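Local coordinates for prenyltransference for protein (Lavandula lanata, PDB 5HC7) that probably transfers prenyl groups between allylic diphosphates in the manner of cis-prenyltransferases, and binds dimethylallyl S-thiolodiphosphate molecules with a magnesium ion, at residues A[17-22]-A[191-196]; A[32-37]-A[74-79]; A[59-64]-A[202-207]; A[63-68]-A[138-143]. All blocks are in the same frame, centred on the assembly; numbering follows the deposited sequence.

Interaction 1. Residues A[17-22]-A[191-196]. With MG (magnesium ion), chain B; DST (dimethylallyl S-thiolodiphosphate), chain D; DST (dimethylallyl S-thiolodiphosphate), chain C.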
# COMPACT_ATOMS: atom_id res chain seq x y z
N ALA A 17 -2.86 -9.02 9.41
CA ALA A 17 -1.44 -8.73 9.49
C ALA A 17 -1.16 -7.58 10.44
O ALA A 17 -1.94 -6.65 10.53
CB ALA A 17 -0.89 -8.44 8.10
N ILE A 18 -0.04 -7.67 11.16
CA ILE A 18 0.29 -6.71 12.18
C ILE A 18 1.68 -6.14 11.98
O ILE A 18 2.64 -6.89 11.88
CB ILE A 18 0.25 -7.31 13.58
CG1 ILE A 18 -1.12 -7.89 13.87
CG2 ILE A 18 0.56 -6.26 14.63
CD1 ILE A 18 -1.20 -8.56 15.23
N ILE A 19 1.75 -4.82 11.89
CA ILE A 19 3.00 -4.11 12.00
C ILE A 19 3.23 -3.73 13.45
O ILE A 19 2.50 -2.94 14.02
CB ILE A 19 3.01 -2.82 11.11
CG1 ILE A 19 2.72 -3.18 9.65
CG2 ILE A 19 4.31 -2.08 11.24
CD1 ILE A 19 2.56 -2.03 8.67
N ILE A 20 4.30 -4.26 14.03
CA ILE A 20 4.65 -3.96 15.41
C ILE A 20 5.56 -2.71 15.36
O ILE A 20 6.23 -2.46 14.35
CB ILE A 20 5.25 -5.23 16.07
CG1 ILE A 20 6.57 -5.60 15.43
CG2 ILE A 20 4.24 -6.40 15.95
CD1 ILE A 20 7.27 -6.82 15.98
N ASP A 21 5.49 -1.89 16.38
CA ASP A 21 6.21 -0.64 16.41
C ASP A 21 6.03 -0.04 17.81
O ASP A 21 5.18 -0.48 18.54
CB ASP A 21 5.63 0.31 15.32
CG ASP A 21 6.56 1.50 14.96
OD1 ASP A 21 7.75 1.39 15.23
OD2 ASP A 21 6.15 2.56 14.38
N GLY A 22 6.84 0.97 18.16
CA GLY A 22 6.75 1.62 19.45
C GLY A 22 7.59 1.04 20.61
O GLY A 22 7.46 1.49 21.74
N LEU A 191 -5.17 -4.92 8.34
CA LEU A 191 -3.78 -4.61 8.64
C LEU A 191 -3.79 -3.70 9.85
O LEU A 191 -4.40 -2.65 9.85
CB LEU A 191 -3.17 -3.86 7.51
CG LEU A 191 -1.76 -3.36 7.87
CD1 LEU A 191 -0.79 -4.53 8.00
CD2 LEU A 191 -1.25 -2.44 6.81
N ILE A 192 -3.13 -4.14 10.88
CA ILE A 192 -3.06 -3.41 12.12
C ILE A 192 -1.66 -2.82 12.25
O ILE A 192 -0.67 -3.55 12.11
CB ILE A 192 -3.32 -4.33 13.34
CG1 ILE A 192 -4.79 -4.87 13.31
CG2 ILE A 192 -3.04 -3.57 14.64
CD1 ILE A 192 -4.97 -6.10 14.21
N ARG A 193 -1.59 -1.55 12.61
CA ARG A 193 -0.28 -0.95 12.91
C ARG A 193 -0.35 -0.23 14.25
O ARG A 193 -1.11 0.68 14.42
CB ARG A 193 0.18 0.03 11.84
CG ARG A 193 1.55 0.56 12.16
CD ARG A 193 2.20 1.38 11.09
NE ARG A 193 3.47 1.83 11.63
CZ ARG A 193 4.60 1.93 10.97
NH1 ARG A 193 4.73 1.61 9.68
NH2 ARG A 193 5.65 2.34 11.64
N ALA A 194 0.48 -0.68 15.18
CA ALA A 194 0.63 -0.08 16.50
C ALA A 194 1.57 1.12 16.45
O ALA A 194 2.40 1.26 15.52
CB ALA A 194 1.17 -1.10 17.46
N ALA A 195 1.44 1.92 17.48
CA ALA A 195 2.29 3.01 17.84
C ALA A 195 1.97 4.29 17.05
O ALA A 195 2.73 5.23 17.03
CB ALA A 195 3.77 2.61 17.74
N GLY A 196 0.87 4.32 16.34
CA GLY A 196 0.42 5.64 15.87
C GLY A 196 0.86 6.10 14.48
O GLY A 196 0.26 7.01 13.97
MG MG B . 9.84 2.40 14.90
O4 DST D . 9.12 2.78 16.73
P1 DST D . 10.17 2.83 18.01
O6 DST D . 9.30 3.32 19.31
O5 DST D . 11.27 3.82 17.60
O2 DST D . 10.74 1.28 18.39
P3 DST D . 10.77 -0.04 17.43
O8 DST D . 9.46 -0.74 17.52
O7 DST D . 12.13 -0.92 17.63
S9 DST D . 10.95 0.50 16.27
O4 DST C . 8.36 3.80 11.40
P1 DST C . 9.38 3.49 10.24
O6 DST C . 10.74 4.03 10.43
O5 DST C . 8.80 3.98 8.71
O2 DST C . 9.63 1.90 10.32
P3 DST C . 9.86 0.92 11.65
O8 DST C . 11.23 0.03 11.29
O7 DST C . 9.91 1.55 13.02
S9 DST C . 8.33 -0.50 11.34
C10 DST C . 9.71 -1.61 10.78
C11 DST C . 9.09 -2.90 10.48
C12 DST C . 9.08 -3.79 11.72
C13 DST C . 7.62 -4.17 12.10
C14 DST C . 9.84 -5.06 11.39
O HOH W 1 3.52 3.13 14.32
O HOH W 2 8.38 3.76 13.99

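Interaction 2. Residues A[32-37]-A[74-79]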
# COMPACT_ATOMS: atom_id res chain seq x y z
N VAL A 32 13.55 2.21 30.72
CA VAL A 32 13.99 0.84 30.67
C VAL A 32 14.76 0.65 29.37
O VAL A 32 14.75 1.53 28.53
CB VAL A 32 12.72 -0.01 30.80
CG1 VAL A 32 12.48 -0.95 29.61
CG2 VAL A 32 12.72 -0.73 32.12
N THR A 33 15.43 -0.47 29.17
CA THR A 33 16.24 -0.61 27.98
C THR A 33 15.38 -1.00 26.75
O THR A 33 14.33 -1.69 26.87
CB THR A 33 17.30 -1.70 28.17
OG1 THR A 33 16.68 -2.98 28.12
CG2 THR A 33 18.02 -1.57 29.56
N VAL A 34 15.84 -0.60 25.58
CA VAL A 34 15.12 -0.97 24.36
C VAL A 34 15.07 -2.49 24.21
O VAL A 34 14.11 -3.03 23.71
CB VAL A 34 15.62 -0.29 23.05
CG1 VAL A 34 16.51 0.90 23.31
CG2 VAL A 34 16.31 -1.26 22.12
N GLN A 35 16.10 -3.19 24.66
CA GLN A 35 16.08 -4.67 24.59
C GLN A 35 14.93 -5.19 25.41
O GLN A 35 14.29 -6.19 25.06
CB GLN A 35 17.39 -5.27 25.13
CG GLN A 35 18.51 -5.28 24.11
CD GLN A 35 18.96 -3.90 23.75
OE1 GLN A 35 19.24 -3.12 24.67
NE2 GLN A 35 19.03 -3.57 22.41
N GLU A 36 14.67 -4.54 26.53
CA GLU A 36 13.55 -4.98 27.33
C GLU A 36 12.23 -4.59 26.65
O GLU A 36 11.24 -5.32 26.78
CB GLU A 36 13.59 -4.37 28.73
CG GLU A 36 12.79 -5.17 29.76
CD GLU A 36 12.38 -4.32 30.96
OE1 GLU A 36 13.23 -3.51 31.39
OE2 GLU A 36 11.22 -4.46 31.46
N GLY A 37 12.19 -3.45 25.96
CA GLY A 37 11.01 -3.10 25.14
C GLY A 37 10.68 -4.15 24.12
O GLY A 37 9.55 -4.59 24.01
N LYS A 74 24.30 -2.90 15.14
CA LYS A 74 24.49 -4.32 15.11
C LYS A 74 24.06 -4.95 16.38
O LYS A 74 23.52 -6.06 16.38
CB LYS A 74 25.92 -4.72 14.80
CG LYS A 74 26.06 -6.25 14.79
CD LYS A 74 27.11 -6.82 13.81
CE LYS A 74 28.53 -6.90 14.39
NZ LYS A 74 28.88 -8.19 15.05
N MET A 75 24.27 -4.27 17.51
CA MET A 75 23.92 -4.92 18.78
C MET A 75 22.40 -5.11 18.83
O MET A 75 21.96 -6.17 19.21
CB MET A 75 24.47 -4.20 20.05
CG MET A 75 23.73 -2.93 20.55
SD MET A 75 22.42 -2.98 21.85
CE MET A 75 21.31 -1.58 21.48
N GLU A 76 21.64 -4.07 18.44
CA GLU A 76 20.16 -4.09 18.48
C GLU A 76 19.66 -5.26 17.62
O GLU A 76 18.91 -6.11 18.08
CB GLU A 76 19.61 -2.75 17.96
CG GLU A 76 18.11 -2.77 17.74
CD GLU A 76 17.46 -1.42 17.83
OE1 GLU A 76 18.14 -0.43 18.11
OE2 GLU A 76 16.23 -1.36 17.62
N VAL A 77 20.15 -5.34 16.40
CA VAL A 77 19.69 -6.35 15.48
C VAL A 77 20.02 -7.74 16.00
O VAL A 77 19.19 -8.66 15.85
CB VAL A 77 20.29 -6.14 14.09
CG1 VAL A 77 20.03 -7.34 13.18
CG2 VAL A 77 19.72 -4.89 13.45
N ASP A 78 21.18 -7.91 16.63
CA ASP A 78 21.56 -9.22 17.16
C ASP A 78 20.71 -9.60 18.31
O ASP A 78 20.26 -10.74 18.43
CB ASP A 78 23.06 -9.29 17.54
CG ASP A 78 24.00 -9.10 16.30
OD1 ASP A 78 23.51 -9.10 15.13
OD2 ASP A 78 25.22 -8.92 16.48
N PHE A 79 20.43 -8.64 19.17
CA PHE A 79 19.51 -8.94 20.25
C PHE A 79 18.15 -9.41 19.70
O PHE A 79 17.62 -10.38 20.18
CB PHE A 79 19.29 -7.75 21.14
CG PHE A 79 18.75 -8.12 22.46
CD1 PHE A 79 19.57 -8.71 23.40
CD2 PHE A 79 17.40 -7.94 22.76
CE1 PHE A 79 19.06 -9.07 24.64
CE2 PHE A 79 16.89 -8.29 24.01
CZ PHE A 79 17.72 -8.87 24.94

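Interaction 3. Residues A[59-64]-A[202-207]. With DST (dimethylallyl S-thiolodiphosphate), chain C.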
# COMPACT_ATOMS: atom_id res chain seq x y z
N LEU A 59 -5.37 -16.86 8.96
CA LEU A 59 -3.96 -16.49 8.86
C LEU A 59 -3.68 -15.22 9.62
O LEU A 59 -4.40 -14.22 9.43
CB LEU A 59 -3.57 -16.33 7.41
CG LEU A 59 -2.18 -15.73 7.07
CD1 LEU A 59 -1.04 -16.56 7.58
CD2 LEU A 59 -2.02 -15.54 5.56
N LEU A 60 -2.72 -15.30 10.53
CA LEU A 60 -2.09 -14.14 11.16
C LEU A 60 -0.63 -14.03 10.74
O LEU A 60 0.17 -15.00 10.90
CB LEU A 60 -2.06 -14.28 12.66
CG LEU A 60 -1.63 -13.08 13.51
CD1 LEU A 60 -2.77 -12.08 13.54
CD2 LEU A 60 -1.33 -13.57 14.91
N THR A 61 -0.31 -12.82 10.28
CA THR A 61 1.06 -12.46 9.93
C THR A 61 1.55 -11.39 10.91
O THR A 61 0.84 -10.40 11.12
CB THR A 61 1.17 -11.90 8.52
OG1 THR A 61 0.70 -12.86 7.58
CG2 THR A 61 2.67 -11.54 8.19
N ILE A 62 2.69 -11.65 11.56
CA ILE A 62 3.37 -10.64 12.34
C ILE A 62 4.66 -10.27 11.63
O ILE A 62 5.49 -11.14 11.26
CB ILE A 62 3.69 -11.13 13.74
CG1 ILE A 62 2.37 -11.42 14.50
CG2 ILE A 62 4.54 -10.11 14.49
CD1 ILE A 62 2.60 -12.07 15.88
N TRP A 63 4.83 -8.98 11.41
CA TRP A 63 6.02 -8.46 10.73
C TRP A 63 7.00 -8.11 11.80
O TRP A 63 6.76 -7.17 12.55
CB TRP A 63 5.74 -7.21 9.92
CG TRP A 63 6.81 -6.73 8.99
CD1 TRP A 63 7.75 -7.49 8.27
CD2 TRP A 63 6.99 -5.40 8.58
NE1 TRP A 63 8.47 -6.68 7.45
CE2 TRP A 63 8.02 -5.40 7.60
CE3 TRP A 63 6.34 -4.22 8.89
CZ2 TRP A 63 8.43 -4.23 6.97
CZ3 TRP A 63 6.80 -3.07 8.31
CH2 TRP A 63 7.81 -3.09 7.34
N ALA A 64 8.12 -8.84 11.78
CA ALA A 64 9.16 -8.82 12.82
C ALA A 64 10.40 -8.06 12.36
O ALA A 64 11.12 -7.53 13.17
CB ALA A 64 9.56 -10.24 13.13
N ASN A 202 7.28 -0.08 3.99
CA ASN A 202 7.79 -1.12 3.11
C ASN A 202 7.45 -2.52 3.61
O ASN A 202 8.19 -3.52 3.40
CB ASN A 202 9.29 -0.98 2.78
CG ASN A 202 9.73 -1.93 1.63
OD1 ASN A 202 8.98 -2.16 0.70
ND2 ASN A 202 10.94 -2.49 1.74
N PHE A 203 6.26 -2.62 4.19
CA PHE A 203 5.65 -3.96 4.40
C PHE A 203 5.03 -4.42 3.09
O PHE A 203 5.39 -3.95 2.03
CB PHE A 203 4.66 -3.83 5.58
CG PHE A 203 4.09 -5.14 6.10
CD1 PHE A 203 4.83 -6.32 6.08
CD2 PHE A 203 2.80 -5.19 6.60
CE1 PHE A 203 4.32 -7.51 6.55
CE2 PHE A 203 2.26 -6.39 7.06
CZ PHE A 203 3.05 -7.55 7.06
N PHE A 204 4.04 -5.33 3.12
CA PHE A 204 3.28 -5.65 1.92
C PHE A 204 2.89 -4.42 1.15
O PHE A 204 2.40 -3.43 1.71
CB PHE A 204 1.95 -6.28 2.30
CG PHE A 204 2.05 -7.62 2.98
CD1 PHE A 204 3.01 -8.57 2.57
CD2 PHE A 204 1.20 -7.97 3.98
CE1 PHE A 204 3.10 -9.82 3.18
CE2 PHE A 204 1.25 -9.28 4.62
CZ PHE A 204 2.20 -10.22 4.19
N LEU A 205 2.96 -4.55 -0.18
CA LEU A 205 2.45 -3.55 -1.05
C LEU A 205 1.46 -4.19 -2.01
O LEU A 205 0.25 -3.82 -2.05
CB LEU A 205 3.65 -2.89 -1.79
CG LEU A 205 4.72 -2.15 -0.97
CD1 LEU A 205 5.91 -1.71 -1.83
CD2 LEU A 205 4.13 -0.93 -0.26
N TRP A 206 1.93 -5.14 -2.83
CA TRP A 206 1.06 -5.87 -3.77
C TRP A 206 -0.18 -6.41 -3.02
O TRP A 206 -1.28 -6.39 -3.55
CB TRP A 206 1.81 -7.04 -4.40
CG TRP A 206 0.90 -7.98 -5.12
CD1 TRP A 206 0.16 -9.00 -4.58
CD2 TRP A 206 0.62 -7.98 -6.53
NE1 TRP A 206 -0.58 -9.62 -5.59
CE2 TRP A 206 -0.34 -8.99 -6.77
CE3 TRP A 206 1.05 -7.18 -7.62
CZ2 TRP A 206 -0.79 -9.29 -8.05
CZ3 TRP A 206 0.51 -7.43 -8.90
CH2 TRP A 206 -0.38 -8.48 -9.09
N GLN A 207 0.02 -6.85 -1.81
CA GLN A 207 -0.97 -7.60 -1.08
C GLN A 207 -2.06 -6.72 -0.47
O GLN A 207 -2.99 -7.25 0.08
CB GLN A 207 -0.32 -8.42 0.04
CG GLN A 207 0.57 -9.56 -0.45
CD GLN A 207 2.00 -9.18 -0.80
OE1 GLN A 207 2.40 -7.99 -0.81
NE2 GLN A 207 2.80 -10.21 -1.09
O4 DST C . 8.36 3.80 11.40
P1 DST C . 9.38 3.49 10.24
O6 DST C . 10.74 4.03 10.43
O5 DST C . 8.80 3.98 8.71
O2 DST C . 9.63 1.90 10.32
P3 DST C . 9.86 0.92 11.65
O8 DST C . 11.23 0.03 11.29
O7 DST C . 9.91 1.55 13.02
S9 DST C . 8.33 -0.50 11.34
C10 DST C . 9.71 -1.61 10.78
C11 DST C . 9.09 -2.90 10.48
C12 DST C . 9.08 -3.79 11.72
C13 DST C . 7.62 -4.17 12.10
C14 DST C . 9.84 -5.06 11.39

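Interaction 4. Residues A[63-68]-A[138-143]. With DST (dimethylallyl S-thiolodiphosphate), chain C.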
# COMPACT_ATOMS: atom_id res chain seq x y z
N TRP A 63 4.83 -8.98 11.41
CA TRP A 63 6.02 -8.46 10.73
C TRP A 63 7.00 -8.11 11.80
O TRP A 63 6.76 -7.17 12.55
CB TRP A 63 5.74 -7.21 9.92
CG TRP A 63 6.81 -6.73 8.99
CD1 TRP A 63 7.75 -7.49 8.27
CD2 TRP A 63 6.99 -5.40 8.58
NE1 TRP A 63 8.47 -6.68 7.45
CE2 TRP A 63 8.02 -5.40 7.60
CE3 TRP A 63 6.34 -4.22 8.89
CZ2 TRP A 63 8.43 -4.23 6.97
CZ3 TRP A 63 6.80 -3.07 8.31
CH2 TRP A 63 7.81 -3.09 7.34
N ALA A 64 8.12 -8.84 11.78
CA ALA A 64 9.16 -8.82 12.82
C ALA A 64 10.40 -8.06 12.36
O ALA A 64 11.12 -7.53 13.17
CB ALA A 64 9.56 -10.24 13.13
N LEU A 65 10.68 -8.03 11.08
CA LEU A 65 11.92 -7.40 10.66
C LEU A 65 11.88 -7.02 9.20
O LEU A 65 11.62 -7.89 8.36
CB LEU A 65 13.10 -8.38 10.90
CG LEU A 65 14.44 -7.63 10.91
CD1 LEU A 65 14.67 -6.97 12.28
CD2 LEU A 65 15.59 -8.56 10.57
N SER A 66 12.15 -5.76 8.91
CA SER A 66 12.30 -5.32 7.54
C SER A 66 13.76 -5.36 7.08
O SER A 66 14.67 -5.44 7.91
CB SER A 66 11.78 -3.90 7.37
OG SER A 66 12.68 -2.92 7.87
N PRO A 67 13.99 -5.24 5.75
CA PRO A 67 15.36 -5.06 5.21
C PRO A 67 16.03 -3.77 5.66
O PRO A 67 17.21 -3.79 5.91
CB PRO A 67 15.17 -5.06 3.69
CG PRO A 67 13.87 -5.79 3.49
CD PRO A 67 13.01 -5.42 4.67
N GLN A 68 15.27 -2.68 5.78
CA GLN A 68 15.79 -1.42 6.24
C GLN A 68 16.23 -1.52 7.71
O GLN A 68 17.14 -0.82 8.14
CB GLN A 68 14.71 -0.33 6.07
CG GLN A 68 14.33 0.03 4.58
CD GLN A 68 13.54 -1.06 3.80
OE1 GLN A 68 12.62 -1.71 4.34
NE2 GLN A 68 13.93 -1.28 2.53
N LEU A 138 5.52 -15.51 10.21
CA LEU A 138 6.41 -14.55 10.77
C LEU A 138 7.15 -14.02 9.60
O LEU A 138 7.87 -14.76 8.92
CB LEU A 138 7.38 -15.19 11.76
CG LEU A 138 8.30 -14.18 12.46
CD1 LEU A 138 7.57 -13.19 13.36
CD2 LEU A 138 9.36 -14.93 13.22
N ALA A 139 6.97 -12.74 9.35
CA ALA A 139 7.64 -12.08 8.25
C ALA A 139 8.90 -11.41 8.78
O ALA A 139 8.87 -10.46 9.56
CB ALA A 139 6.72 -11.05 7.56
N VAL A 140 10.04 -11.92 8.33
CA VAL A 140 11.31 -11.55 8.93
C VAL A 140 12.33 -11.34 7.77
O VAL A 140 12.41 -12.15 6.85
CB VAL A 140 11.69 -12.60 10.00
CG1 VAL A 140 11.76 -14.00 9.41
CG2 VAL A 140 12.99 -12.22 10.64
N ALA A 141 12.96 -10.16 7.74
CA ALA A 141 13.74 -9.71 6.59
C ALA A 141 12.84 -9.70 5.36
O ALA A 141 13.24 -10.11 4.27
CB ALA A 141 15.01 -10.59 6.38
N TYR A 142 11.61 -9.26 5.59
CA TYR A 142 10.58 -9.15 4.53
C TYR A 142 10.31 -7.67 4.22
O TYR A 142 10.11 -6.85 5.12
CB TYR A 142 9.24 -9.86 4.93
CG TYR A 142 8.21 -9.59 3.87
CD1 TYR A 142 8.14 -10.41 2.73
CD2 TYR A 142 7.38 -8.46 3.94
CE1 TYR A 142 7.28 -10.12 1.72
CE2 TYR A 142 6.51 -8.15 2.92
CZ TYR A 142 6.44 -9.00 1.81
OH TYR A 142 5.63 -8.67 0.75
N GLY A 143 10.30 -7.36 2.95
CA GLY A 143 9.97 -6.03 2.46
C GLY A 143 9.11 -6.16 1.21
O GLY A 143 9.34 -7.01 0.36
O4 DST C . 8.36 3.80 11.40
P1 DST C . 9.38 3.49 10.24
O6 DST C . 10.74 4.03 10.43
O5 DST C . 8.80 3.98 8.71
O2 DST C . 9.63 1.90 10.32
P3 DST C . 9.86 0.92 11.65
O8 DST C . 11.23 0.03 11.29
O7 DST C . 9.91 1.55 13.02
S9 DST C . 8.33 -0.50 11.34
C10 DST C . 9.71 -1.61 10.78
C11 DST C . 9.09 -2.90 10.48
C12 DST C . 9.08 -3.79 11.72
C13 DST C . 7.62 -4.17 12.10
C14 DST C . 9.84 -5.06 11.39

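Interaction 1. Residues A[17-22]-A[191-196]
The side chains of Ile19 and Arg193 cross on two parallel strands, CB of Ile19 resting 3.8 Å from CG of Arg193. The strand part, 17-19 against 191-194, is tightly packed: Ile192 N donates to Ala17 O at 2.8 Å, Ile19 N to Ile192 O at 2.7 Å, and Ala194 N to Ile19 O. Ala17 CB and Ile19 CG1 both touch CD1 of Leu191 on the face that Phe203 covers, while Ile18 and Ile192 turn to the other face, where Ile192 meets helix 225-237. The two strands are neighbours in the parallel sheet of an undecaprenyl diphosphate synthase-like fold. At their ends the apolar packing gives way to water, metal and diphosphate. With CG opposite the backbone N (chi1 -177°) and the chain extended to NE, Arg193 runs out past Ile19, whose CG2 covers one face of the guanidinium. NH2 forms a salt bridge to Asp21 OD2 at 2.8 Å, coming from above the carboxylate, whose plane stands 78° from the guanidinium. The same NH2 bonds to O4 of one thiolodiphosphate at 3.1 Å; NH1 is taken by Ser201 and Arg199. A leucine at Arg193 would probably leave Asp21 OD2 and that phosphate oxygen without the donor they share, and Ile19 CG2 without the flat group it covers. One water links NE, Asp21 OD2 and Ala194 O; another joins OD2 to the phosphate and to magnesium. Asp21 OD1 binds magnesium at 2.3 Å, and Gly22 N donates to O4 of the second thiolodiphosphate at 3.2 Å.

Interaction 2. Residues A[32-37]-A[74-79]
Gln35 reaches from the first turn of helix 34-54 to the side of helix 74-89, laying CG over one face of the Phe79 ring in a CH-pi contact, with CB beside it. The carbons are modelled too close, so the spacing is doubtful. The chain then bends at chi2 (66°), which carries the amide off the ring and stands its plane 85° from it; NE2 ends beside the thioether of Met75, 3.5 Å from SD. NE2 is buried here and has no polar partner in the model. Val34 adds a looser touch, CG2 lying 4.4 Å from CD of Glu76. Farther out, Thr33 is the N-cap of helix 34-54: its OG1 accepts from Glu36 N at 3.0 Å, capping the first turn, on which Val34 and Gln35 sit. Glu76 is held by salt bridges to Arg72 and Arg24, and its side chain comes within about 4 Å of a bound thiolodiphosphate. The contact thus joins the start of helix 34-54, which follows helix 23-30, to the start of helix 74-89, with strand 59-65 of the central sheet lying between the two in the chain.

Interaction 3. Residues A[59-64]-A[202-207]
The Trp63 indole is sandwiched: Phe203 lies over one face and the dimethylallyl tail of a bound thiolodiphosphate, through C11, over the other. The five-membered ring of Trp63 and the Phe203 ring form an offset stack, centroids 4.4 Å apart and planes at 22°, with the two side chains sliding past each other in opposite directions. Each CB therefore rides on the other's ring: Phe203 CB sits 3.6 Å from the centroid of the six-membered ring of Trp63, and Trp63 CB lies over a face of Phe203 in a longer CH-pi contact. The opposite face of Phe203 is covered by CD2 of Phe204, and at its edge Thr61 CG2 lies 4.2 Å from CZ of Phe203. Thr61 CG2 is equally near CZ of Phe204. A chi1 of -169° swings the indole of Trp63 away from its own N, making it a wall between loop and ligand. The Trp63 carbonyl O closes on methyl C13 of the tail at 3.2 Å, so both backbone and ring line the allyl pocket. Cutting Trp63 back to alanine is likely to open a gap between Phe203 and the dimethylallyl group, leaving the tail without its flat wall and Phe203 without its stacking partner. No polar bond joins the segments. Asn202 is held by Glu146 and Arg145, and Thr61 OG1 by His15. The 202-207 loop, packed also on strand 15-19 through Phe203 and on the second subunit through Leu205 and Trp206, thus covers the sheet face over strands 59-65 and 15-19.

Interaction 4. Residues A[63-68]-A[138-143]
Trp63 and Ala139 form a parallel beta bridge that joins strand 59-65 to strand 135-140 in the central sheet of this cis-prenyltransferase-like fold. From Trp63 CB, which approaches ligand methyl C13, the side chain runs out with its CD1-NE1 edge toward the neighbouring strand: CD1 rests 3.8 Å from Ala139 CB and also lies near Ala139 O, which sits at the ring edge. NE1 donates to Tyr142 O at 2.9 Å with an N-H...O angle of 150°. The oxygen lies close to the indole plane, whereas the donor is tilted 31° out of the carbonyl plane. CE2 and CZ2 lie beside the same oxygen, an arrangement that should restrain the indole from turning. The far carbons CE3, CZ3 and CH2 face ligand C11, CZ3 at 3.2 Å. In the backbone, Ala139 O accepts from Ala64 N at 2.8 Å and, weakly, from Leu65 N. Past the bridge, Tyr142 N donates to Leu65 O at 3.1 Å. A weak second bond reaches that oxygen from Ala141 N. On the other face of the sheet, Ala64 CB packs against Leu138 CD1 at 3.6 Å, both beside Trp45 of helix 34-54, and Leu65 CB touches Val140 CG2. Tyr142 is held by its hydroxyl to Asp147, and Gly143 is the N-cap of helix 144-160. The backbone of Leu65 meets the thiolodiphosphate tail, so this strand end also lines its pocket. Tyr142 O, the acceptor for the indole, is further approached by Ser66 CA and by CD of Pro67, the latter at 3.3 Å.

Interactions 1, 3 and 4 are buried: interactions 1 and 4 pair strands of one parallel sheet, and interaction 3 packs a loop on it. Interaction 2 lies near the surface, joining two helices without sheet contact. Interactions 3 and 4 share Trp63 and strand 59-65, which lies between strands 15-19 and 135-140, so interactions 1 and 4 extend to its two sides: Ile18 bonds to Thr61 and Trp63, and Ile62 to Ala139. Interactions 1 and 4 rest on backbone bonds, interaction 1 adding charge, metal and water at the diphosphates, interaction 4 an indole bond. Interaction 3 is a stack of rings, with the dimethylallyl tail on the far face of the indole. Interaction 2 packs a glutamine against a phenylalanine and a methionine.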